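Local coordinates for ErfK/YbiS/YcfS/YnhG family protein (Xylanimonas cellulosilytica, PDB 4LPQ), which probably acts as a peptidoglycan L,D-transpeptidase, cross-linking stem peptides during bacterial cell-wall synthesis, at residues A[130-140]-A[198-207]; A[149-158]-A[179-190]. All blocks are in the same frame, centred on the assembly; numbering follows the deposited sequence. Where two conformers were deposited one is given.

Interaction 1. Residues A[130-140]-A[198-207]; sequences TPRGDFAVYMQ and MPIGTRVLLY
D134 and R203 meet across neighbouring antiparallel strands as a diagonal salt bridge, D134 standing opposite L205 and R203 opposite A136: R203 presents NE and NH2 side-on, NE to D134 OD1 at 2.9 Å and NH2 to OD2, each oxygen met on its syn side. The guanidinium and carboxylate planes are only 17° apart. With CG anti to the backbone N (chi1 -173°), the extended R203 chain passes along the sheet toward D134, beside L205, whose CD2 lies over one guanidinium face, toward its rim. Beneath this pair the backbones bond in register: G133 and L206 exchange two bonds, as do F135 and V204, with F135 N to V204 O at 2.8 Å. G133 has phi 146°, a conformation only glycine adopts comfortably, and a CB there would strike the F135 ring. On the face shared by F135, V204 and L206, L206 CD1 touches the ring edge at F135 CD2 (3.5 Å), while L206 CD2 reaches T130 CG2. These strands, 133-136 and 203-206, belong to the mixed sheet of the YkuD-type catalytic domain, where strand 86-91 pairs along the other side of 203-206. Farther along, V137 N bonds to T202 O, and V137 O receives G201 N from the type II turn 199-202, whose third residue has a positive phi, which glycine takes easily. V137 CG2 meets M198 CE and V204 CG2, both within 3.8 Å. T202 OG1 donates to P199 O (2.7 Å), steadying the turn. At the far end R132 NH1 reaches the terminal carboxylate at Y207 OXT (2.9 Å) and also pairs with D93.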
loop_
_atom_site.group_PDB
_atom_site.type_symbol
_atom_site.label_atom_id
_atom_site.label_comp_id
_atom_site.label_asym_id
_atom_site.label_seq_id
_atom_site.Cartn_x
_atom_site.Cartn_y
_atom_site.Cartn_z
ATOM N N THR A 130 11.102 0.603 -10.646
ATOM C CA THR A 130 11.329 1.106 -9.300
ATOM C C THR A 130 12.574 0.505 -8.783
ATOM O O THR A 130 12.726 -0.738 -8.851
ATOM C CB THR A 130 10.131 0.709 -8.412
ATOM O OG1 THR A 130 8.927 1.335 -8.944
ATOM C CG2 THR A 130 10.323 1.132 -6.982
ATOM N N PRO A 131 13.481 1.314 -8.269
ATOM C CA PRO A 131 14.727 0.713 -7.886
ATOM C C PRO A 131 14.645 -0.097 -6.601
ATOM O O PRO A 131 13.932 0.252 -5.695
ATOM C CB PRO A 131 15.663 1.914 -7.639
ATOM C CG PRO A 131 14.755 3.037 -7.380
ATOM C CD PRO A 131 13.490 2.761 -8.134
ATOM N N ARG A 132 15.362 -1.182 -6.571
ATOM C CA ARG A 132 15.582 -1.993 -5.418
ATOM C C ARG A 132 16.818 -1.493 -4.702
ATOM O O ARG A 132 17.805 -1.052 -5.325
ATOM C CB ARG A 132 15.774 -3.469 -5.759
ATOM C CG ARG A 132 14.491 -4.100 -6.191
ATOM C CD ARG A 132 14.601 -5.523 -6.762
ATOM N NE ARG A 132 13.411 -5.693 -7.680
ATOM C CZ ARG A 132 12.219 -6.375 -7.632
ATOM N NH1 ARG A 132 11.601 -7.311 -6.678
ATOM N NH2 ARG A 132 11.486 -6.056 -8.663
ATOM N N GLY A 133 16.784 -1.509 -3.380
ATOM C CA GLY A 133 17.900 -1.048 -2.588
ATOM C C GLY A 133 17.535 -0.399 -1.310
ATOM O O GLY A 133 16.438 -0.531 -0.826
ATOM N N ASP A 134 18.574 0.217 -0.686
ATOM C CA ASP A 134 18.461 0.708 0.638
ATOM C C ASP A 134 18.710 2.227 0.598
ATOM O O ASP A 134 19.864 2.623 0.380
ATOM C CB ASP A 134 19.508 -0.021 1.438
ATOM C CG ASP A 134 19.278 -0.126 2.831
ATOM O OD1 ASP A 134 18.683 0.725 3.427
ATOM O OD2 ASP A 134 19.860 -1.144 3.405
ATOM N N PHE A 135 17.649 2.983 0.766
ATOM C CA PHE A 135 17.630 4.408 0.523
ATOM C C PHE A 135 17.126 5.148 1.756
ATOM O O PHE A 135 16.947 4.525 2.835
ATOM C CB PHE A 135 16.731 4.721 -0.686
ATOM C CG PHE A 135 17.134 4.007 -1.892
ATOM C CD1 PHE A 135 18.240 4.350 -2.631
ATOM C CD2 PHE A 135 16.384 2.912 -2.406
ATOM C CE1 PHE A 135 18.639 3.609 -3.751
ATOM C CE2 PHE A 135 16.773 2.247 -3.541
ATOM C CZ PHE A 135 17.903 2.587 -4.223
ATOM N N ALA A 136 16.921 6.447 1.693
ATOM C CA ALA A 136 16.420 7.225 2.807
ATOM C C ALA A 136 15.635 8.408 2.258
ATOM O O ALA A 136 15.958 8.958 1.233
ATOM C CB ALA A 136 17.594 7.735 3.675
ATOM N N VAL A 137 14.595 8.783 3.010
ATOM C CA VAL A 137 13.882 9.999 2.708
ATOM C C VAL A 137 14.842 11.180 2.793
ATOM O O VAL A 137 15.481 11.357 3.860
ATOM C CB VAL A 137 12.683 10.211 3.655
ATOM C CG1 VAL A 137 12.000 11.518 3.389
ATOM C CG2 VAL A 137 11.710 9.029 3.585
ATOM N N TYR A 138 14.938 11.958 1.733
ATOM C CA TYR A 138 15.894 13.076 1.711
ATOM C C TYR A 138 15.226 14.430 1.523
ATOM O O TYR A 138 15.818 15.488 1.773
ATOM C CB TYR A 138 17.009 12.898 0.671
ATOM C CG TYR A 138 16.557 13.100 -0.766
ATOM C CD1 TYR A 138 16.024 12.049 -1.515
ATOM C CD2 TYR A 138 16.674 14.324 -1.358
ATOM C CE1 TYR A 138 15.614 12.296 -2.827
ATOM C CE2 TYR A 138 16.313 14.568 -2.626
ATOM C CZ TYR A 138 15.746 13.563 -3.371
ATOM O OH TYR A 138 15.348 13.844 -4.607
HETATM N N MSE A 139 13.999 14.383 1.028
HETATM C CA MSE A 139 13.113 15.585 0.854
HETATM C C MSE A 139 11.667 15.263 0.848
HETATM O O MSE A 139 11.357 14.075 0.630
HETATM C CB MSE A 139 13.584 16.284 -0.429
HETATM C CG MSE A 139 12.693 17.524 -0.855
HETATM SE SE MSE A 139 13.227 18.408 -2.477
HETATM C CE MSE A 139 14.146 16.901 -2.936
ATOM N N GLN A 140 10.808 16.205 1.086
ATOM C CA GLN A 140 9.410 15.965 1.068
ATOM C C GLN A 140 8.751 17.256 0.617
ATOM O O GLN A 140 9.334 18.315 0.783
ATOM C CB GLN A 140 8.934 15.411 2.369
ATOM C CG GLN A 140 9.109 16.382 3.506
ATOM C CD GLN A 140 8.927 15.688 4.845
ATOM O OE1 GLN A 140 9.035 14.502 4.934
ATOM N NE2 GLN A 140 8.630 16.392 5.829
HETATM N N MSE A 198 7.377 9.943 9.536
HETATM C CA MSE A 198 8.351 9.379 8.580
HETATM C C MSE A 198 9.261 10.527 8.220
HETATM O O MSE A 198 9.255 11.055 7.106
HETATM C CB MSE A 198 7.508 8.856 7.371
HETATM C CG MSE A 198 8.308 8.182 6.350
HETATM SE SE MSE A 198 7.001 7.564 4.965
HETATM C CE MSE A 198 8.427 7.342 3.610
ATOM N N PRO A 199 10.117 10.938 9.185
ATOM C CA PRO A 199 10.852 12.163 8.952
ATOM C C PRO A 199 11.968 12.031 7.973
ATOM O O PRO A 199 12.367 10.901 7.596
ATOM C CB PRO A 199 11.465 12.489 10.356
ATOM C CG PRO A 199 11.489 11.132 11.021
ATOM C CD PRO A 199 10.248 10.427 10.559
ATOM N N ILE A 200 12.527 13.146 7.532
ATOM C CA ILE A 200 13.721 13.147 6.744
ATOM C C ILE A 200 14.749 12.221 7.461
ATOM O O ILE A 200 14.932 12.311 8.679
ATOM C CB ILE A 200 14.164 14.622 6.508
ATOM C CG1 ILE A 200 13.035 15.516 5.816
ATOM C CG2 ILE A 200 15.503 14.649 5.756
ATOM C CD1 ILE A 200 12.572 14.990 4.376
ATOM N N GLY A 201 15.394 11.384 6.682
ATOM C CA GLY A 201 16.388 10.461 7.152
ATOM C C GLY A 201 15.866 9.040 7.315
ATOM O O GLY A 201 16.644 8.102 7.482
ATOM N N THR A 202 14.537 8.850 7.288
ATOM C CA THR A 202 13.962 7.520 7.484
ATOM C C THR A 202 14.432 6.591 6.375
ATOM O O THR A 202 14.274 6.875 5.183
ATOM C CB THR A 202 12.439 7.584 7.541
ATOM O OG1 THR A 202 11.975 8.414 8.594
ATOM C CG2 THR A 202 11.824 6.220 7.689
ATOM N N ARG A 203 14.866 5.385 6.777
ATOM C CA ARG A 203 15.261 4.343 5.846
ATOM C C ARG A 203 14.058 3.911 4.997
ATOM O O ARG A 203 12.990 3.608 5.547
ATOM C CB ARG A 203 15.823 3.154 6.612
ATOM C CG ARG A 203 16.432 2.045 5.798
ATOM C CD ARG A 203 16.897 0.965 6.742
ATOM N NE ARG A 203 17.621 -0.056 6.044
ATOM C CZ ARG A 203 17.890 -1.263 6.518
ATOM N NH1 ARG A 203 17.457 -1.582 7.743
ATOM N NH2 ARG A 203 18.578 -2.119 5.797
ATOM N N VAL A 204 14.313 3.710 3.729
ATOM C CA VAL A 204 13.325 3.188 2.795
ATOM C C VAL A 204 14.033 2.044 2.081
ATOM O O VAL A 204 14.982 2.248 1.335
ATOM C CB VAL A 204 12.838 4.221 1.739
ATOM C CG1 VAL A 204 11.791 3.584 0.796
ATOM C CG2 VAL A 204 12.231 5.397 2.476
ATOM N N LEU A 205 13.552 0.816 2.314
ATOM C CA LEU A 205 14.176 -0.386 1.835
ATOM C C LEU A 205 13.255 -1.069 0.832
ATOM O O LEU A 205 12.138 -1.417 1.242
ATOM C CB LEU A 205 14.462 -1.296 3.072
ATOM C CG LEU A 205 15.016 -2.624 2.852
ATOM C CD1 LEU A 205 16.400 -2.530 2.280
ATOM C CD2 LEU A 205 15.057 -3.402 4.198
ATOM N N LEU A 206 13.683 -1.283 -0.404
ATOM C CA LEU A 206 12.824 -1.848 -1.458
ATOM C C LEU A 206 13.455 -3.135 -1.891
ATOM O O LEU A 206 14.679 -3.177 -2.157
ATOM C CB LEU A 206 12.625 -0.954 -2.631
ATOM C CG LEU A 206 12.077 0.440 -2.351
ATOM C CD1 LEU A 206 13.214 1.446 -2.074
ATOM C CD2 LEU A 206 11.135 0.937 -3.467
ATOM N N TYR A 207 12.654 -4.178 -2.011
ATOM C CA TYR A 207 13.202 -5.501 -2.449
ATOM C C TYR A 207 12.173 -6.295 -3.217
ATOM O O TYR A 207 10.962 -5.953 -3.160
ATOM C CB TYR A 207 13.599 -6.333 -1.227
ATOM C CG TYR A 207 12.658 -6.297 -0.059
ATOM C CD1 TYR A 207 11.578 -7.133 -0.024
ATOM C CD2 TYR A 207 12.839 -5.455 0.993
ATOM C CE1 TYR A 207 10.722 -7.132 1.041
ATOM C CE2 TYR A 207 12.035 -5.443 2.105
ATOM C CZ TYR A 207 10.919 -6.288 2.107
ATOM O OH TYR A 207 10.061 -6.240 3.221
ATOM O OXT TYR A 207 12.590 -7.260 -3.959
#

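Interaction 2. Residues A[149-158]-A[179-190]; sequences LELGDMWRPK and HGCVRVSNAAMN
E150 turns its carboxylate onto the backbone of 179-181: H179 N donates to OE1 at 2.9 Å, on the syn lone pair, and C181 N to OE2 at 2.8 Å, from above the carboxylate plane. Bent at chi2 (-62°), the chain folds back to these amides; R183 NH2 reaches E150 OE1 only as a long salt bridge (4.0 Å), while R183 NH1 bonds to S171 O. Replacing E150 by an alanine is likely to leave the amides of H179 and C181 without their acceptor and free the loop carrying C181 to move. Alongside, H179 ND1 donates to L149 O (2.8 Å), which lies in the ring plane. Farther on, N190 OD1 takes two bonds from opposite faces of its amide, from W155 NE1 and R156 NH1 (both 2.9 Å); R156 also pairs with D142 and D194. The N186 amide, tilted 45° to the indole, brings ND2 over one face of W155. M189, a selenomethionine like M154, bends at chi2 to send CE to K158 CG (3.6 Å), and M154 SE lies 4.1 Å from C181 SG. The H-G-C-x-R sequence of 179-183 is the L,D-transpeptidase signature, with C181 the predicted nucleophile beside H167, the predicted proton donor/acceptor.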
loop_
_atom_site.group_PDB
_atom_site.type_symbol
_atom_site.label_atom_id
_atom_site.label_comp_id
_atom_site.label_asym_id
_atom_site.label_seq_id
_atom_site.Cartn_x
_atom_site.Cartn_y
_atom_site.Cartn_z
ATOM N N LEU A 149 8.749 12.270 -13.213
ATOM C CA LEU A 149 8.584 10.847 -13.561
ATOM C C LEU A 149 7.140 10.536 -13.875
ATOM O O LEU A 149 6.804 9.990 -14.922
ATOM C CB LEU A 149 9.053 9.923 -12.384
ATOM C CG LEU A 149 10.520 9.611 -12.310
ATOM C CD1 LEU A 149 11.323 10.889 -11.979
ATOM C CD2 LEU A 149 10.687 8.556 -11.223
ATOM N N GLU A 150 6.283 10.773 -12.918
ATOM C CA GLU A 150 4.874 10.419 -12.996
ATOM C C GLU A 150 4.064 11.395 -13.837
ATOM O O GLU A 150 4.363 12.582 -13.796
ATOM C CB GLU A 150 4.242 10.256 -11.628
ATOM C CG GLU A 150 4.969 9.268 -10.709
ATOM C CD GLU A 150 5.024 7.816 -11.225
ATOM O OE1 GLU A 150 4.079 7.380 -11.809
ATOM O OE2 GLU A 150 6.101 7.260 -11.114
ATOM N N LEU A 151 3.022 10.897 -14.485
ATOM C CA LEU A 151 2.135 11.772 -15.262
ATOM C C LEU A 151 1.181 12.615 -14.495
ATOM O O LEU A 151 0.868 13.768 -14.881
ATOM C CB LEU A 151 1.345 10.901 -16.219
ATOM C CG LEU A 151 2.108 10.344 -17.384
ATOM C CD1 LEU A 151 1.188 9.577 -18.307
ATOM C CD2 LEU A 151 2.751 11.540 -18.132
ATOM N N GLY A 152 0.644 12.075 -13.431
ATOM C CA GLY A 152 -0.309 12.910 -12.638
ATOM C C GLY A 152 0.452 13.607 -11.512
ATOM O O GLY A 152 1.716 13.616 -11.424
ATOM N N ASP A 153 -0.299 14.199 -10.634
ATOM C CA ASP A 153 0.257 14.836 -9.445
ATOM C C ASP A 153 0.369 13.803 -8.301
ATOM O O ASP A 153 -0.323 12.774 -8.263
ATOM C CB ASP A 153 -0.584 16.023 -8.986
ATOM C CG ASP A 153 -0.512 17.204 -9.946
ATOM O OD1 ASP A 153 0.492 17.451 -10.647
ATOM O OD2 ASP A 153 -1.517 17.900 -9.967
HETATM N N MSE A 154 1.215 14.134 -7.369
HETATM C CA MSE A 154 1.542 13.326 -6.250
HETATM C C MSE A 154 1.113 14.062 -4.988
HETATM O O MSE A 154 1.433 15.229 -4.745
HETATM C CB MSE A 154 3.065 13.147 -6.118
HETATM C CG MSE A 154 3.637 12.408 -7.324
HETATM SE SE MSE A 154 5.600 11.951 -7.104
HETATM C CE MSE A 154 6.148 13.701 -6.938
ATOM N N TRP A 155 0.425 13.344 -4.091
ATOM C CA TRP A 155 -0.006 13.880 -2.786
ATOM C C TRP A 155 1.024 13.657 -1.710
ATOM O O TRP A 155 1.327 12.483 -1.388
ATOM C CB TRP A 155 -1.381 13.302 -2.386
ATOM C CG TRP A 155 -1.857 13.794 -1.058
ATOM C CD1 TRP A 155 -1.991 13.044 0.071
ATOM C CD2 TRP A 155 -2.276 15.118 -0.733
ATOM N NE1 TRP A 155 -2.488 13.854 1.092
ATOM C CE2 TRP A 155 -2.672 15.118 0.604
ATOM C CE3 TRP A 155 -2.323 16.337 -1.448
ATOM C CZ2 TRP A 155 -3.080 16.278 1.247
ATOM C CZ3 TRP A 155 -2.680 17.472 -0.810
ATOM C CH2 TRP A 155 -3.085 17.444 0.522
ATOM N N ARG A 156 1.605 14.706 -1.172
ATOM C CA ARG A 156 2.545 14.642 -0.074
ATOM C C ARG A 156 3.685 13.663 -0.340
ATOM O O ARG A 156 3.953 12.805 0.520
ATOM C CB ARG A 156 1.789 14.421 1.222
ATOM C CG ARG A 156 0.644 15.390 1.510
ATOM C CD ARG A 156 0.020 15.163 2.865
ATOM N NE ARG A 156 0.811 15.638 3.959
ATOM C CZ ARG A 156 0.500 15.434 5.201
ATOM N NH1 ARG A 156 -0.465 14.618 5.540
ATOM N NH2 ARG A 156 1.190 16.079 6.164
ATOM N N PRO A 157 4.410 13.846 -1.447
ATOM C CA PRO A 157 5.559 12.945 -1.689
ATOM C C PRO A 157 6.682 13.067 -0.650
ATOM O O PRO A 157 7.046 14.153 -0.244
ATOM C CB PRO A 157 5.989 13.374 -3.073
ATOM C CG PRO A 157 5.607 14.837 -3.179
ATOM C CD PRO A 157 4.277 14.893 -2.486
ATOM N N LYS A 158 7.217 11.888 -0.383
ATOM C CA LYS A 158 8.423 11.711 0.376
ATOM C C LYS A 158 9.475 11.060 -0.552
ATOM O O LYS A 158 9.264 9.908 -1.020
ATOM C CB LYS A 158 8.233 10.871 1.588
ATOM C CG LYS A 158 7.347 11.534 2.602
ATOM C CD LYS A 158 7.641 11.260 3.919
ATOM C CE LYS A 158 6.743 11.914 4.909
ATOM N NZ LYS A 158 7.441 12.675 5.993
ATOM N N HIS A 179 5.047 5.005 -13.172
ATOM C CA HIS A 179 6.321 5.201 -13.920
ATOM C C HIS A 179 7.548 4.976 -13.078
ATOM O O HIS A 179 8.666 5.202 -13.521
ATOM C CB HIS A 179 6.413 6.586 -14.521
ATOM C CG HIS A 179 5.568 6.766 -15.695
ATOM N ND1 HIS A 179 5.500 7.966 -16.342
ATOM C CD2 HIS A 179 4.886 5.899 -16.460
ATOM C CE1 HIS A 179 4.749 7.860 -17.428
ATOM N NE2 HIS A 179 4.417 6.597 -17.561
ATOM N N GLY A 180 7.343 4.490 -11.839
ATOM C CA GLY A 180 8.429 4.200 -10.992
ATOM C C GLY A 180 8.230 4.612 -9.549
ATOM O O GLY A 180 8.867 4.019 -8.629
ATOM N N CYS A 181 7.460 5.693 -9.264
ATOM C CA CYS A 181 7.231 6.015 -7.872
ATOM C C CYS A 181 6.317 4.952 -7.227
ATOM O O CYS A 181 5.701 4.122 -7.912
ATOM C CB CYS A 181 6.591 7.335 -7.790
ATOM S SG CYS A 181 7.754 8.695 -8.193
ATOM N N VAL A 182 6.267 5.000 -5.895
ATOM C CA VAL A 182 5.429 4.076 -5.151
ATOM C C VAL A 182 4.214 4.768 -4.656
ATOM O O VAL A 182 4.308 5.656 -3.792
ATOM C CB VAL A 182 6.233 3.448 -3.998
ATOM C CG1 VAL A 182 5.379 2.501 -3.207
ATOM C CG2 VAL A 182 7.506 2.748 -4.559
ATOM N N ARG A 183 3.043 4.408 -5.138
ATOM C CA ARG A 183 1.779 5.002 -4.805
ATOM C C ARG A 183 1.120 4.267 -3.609
ATOM O O ARG A 183 1.160 3.036 -3.574
ATOM C CB ARG A 183 0.761 4.812 -5.990
ATOM C CG ARG A 183 1.204 5.426 -7.233
ATOM C CD ARG A 183 0.127 5.023 -8.234
ATOM N NE ARG A 183 0.478 5.620 -9.423
ATOM C CZ ARG A 183 -0.191 5.487 -10.513
ATOM N NH1 ARG A 183 -1.357 4.814 -10.517
ATOM N NH2 ARG A 183 0.339 6.039 -11.552
ATOM N N VAL A 184 0.478 5.035 -2.780
ATOM C CA VAL A 184 -0.407 4.567 -1.699
ATOM C C VAL A 184 -1.629 5.480 -1.664
ATOM O O VAL A 184 -1.641 6.511 -2.330
ATOM C CB VAL A 184 0.291 4.514 -0.324
ATOM C CG1 VAL A 184 1.520 3.585 -0.386
ATOM C CG2 VAL A 184 0.657 5.907 0.143
ATOM N N SER A 185 -2.654 5.150 -0.890
ATOM C CA SER A 185 -3.805 6.052 -0.778
ATOM C C SER A 185 -3.447 7.368 -0.115
ATOM O O SER A 185 -2.491 7.416 0.679
ATOM C CB SER A 185 -4.974 5.412 -0.043
ATOM O OG SER A 185 -4.697 5.274 1.351
ATOM N N ASN A 186 -4.209 8.402 -0.362
ATOM C CA ASN A 186 -3.964 9.658 0.344
ATOM C C ASN A 186 -4.075 9.510 1.873
ATOM O O ASN A 186 -3.306 10.067 2.583
ATOM C CB ASN A 186 -4.879 10.744 -0.195
ATOM C CG ASN A 186 -4.596 11.191 -1.591
ATOM O OD1 ASN A 186 -3.625 10.886 -2.200
ATOM N ND2 ASN A 186 -5.532 11.960 -2.075
ATOM N N ALA A 187 -5.075 8.711 2.304
ATOM C CA ALA A 187 -5.243 8.464 3.708
ATOM C C ALA A 187 -4.030 7.776 4.319
ATOM O O ALA A 187 -3.599 8.099 5.412
ATOM C CB ALA A 187 -6.507 7.703 3.946
ATOM N N ALA A 188 -3.522 6.759 3.623
ATOM C CA ALA A 188 -2.326 6.065 4.103
ATOM C C ALA A 188 -1.153 7.059 4.145
ATOM O O ALA A 188 -0.381 7.040 5.101
ATOM C CB ALA A 188 -1.978 4.836 3.241
HETATM N N MSE A 189 -1.027 7.901 3.159
HETATM C CA MSE A 189 0.085 8.864 3.111
HETATM C C MSE A 189 -0.072 9.835 4.313
HETATM O O MSE A 189 0.934 10.138 4.960
HETATM C CB MSE A 189 0.089 9.611 1.781
HETATM C CG MSE A 189 1.445 10.229 1.553
HETATM SE SE MSE A 189 2.770 8.803 1.124
HETATM C CE MSE A 189 4.373 9.660 1.772
ATOM N N ASN A 190 -1.279 10.281 4.612
ATOM C CA ASN A 190 -1.501 11.170 5.706
ATOM C C ASN A 190 -1.130 10.515 7.022
ATOM O O ASN A 190 -0.516 11.155 7.895
ATOM C CB ASN A 190 -2.957 11.686 5.733
ATOM C CG ASN A 190 -3.309 12.564 4.548
ATOM O OD1 ASN A 190 -2.464 13.196 3.929
ATOM N ND2 ASN A 190 -4.608 12.612 4.266
#

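In the fold
Both contacts lie in the L,D-transpeptidase catalytic domain, the later part of a chain whose earlier part is a putative peptidoglycan-binding domain. Their centres are about 14 Å apart. Along the chain, 130-140 comes first, then both halves of interaction 2, and 198-207 last, so interaction 1 brackets interaction 2. Strands 133-140 and 154-159 are neighbours in one sheet, and helix 186-196 is followed, after a turn, by strand 203-206. K158 joins the two: its NZ probably bonds to Q140 OE1 (2.6 Å) and to M198 O (2.7 Å). Thus the part of the sheet that takes up the C-terminal strand, between 86-91 and 133-140, is joined through K158 to the strand and helix of interaction 2.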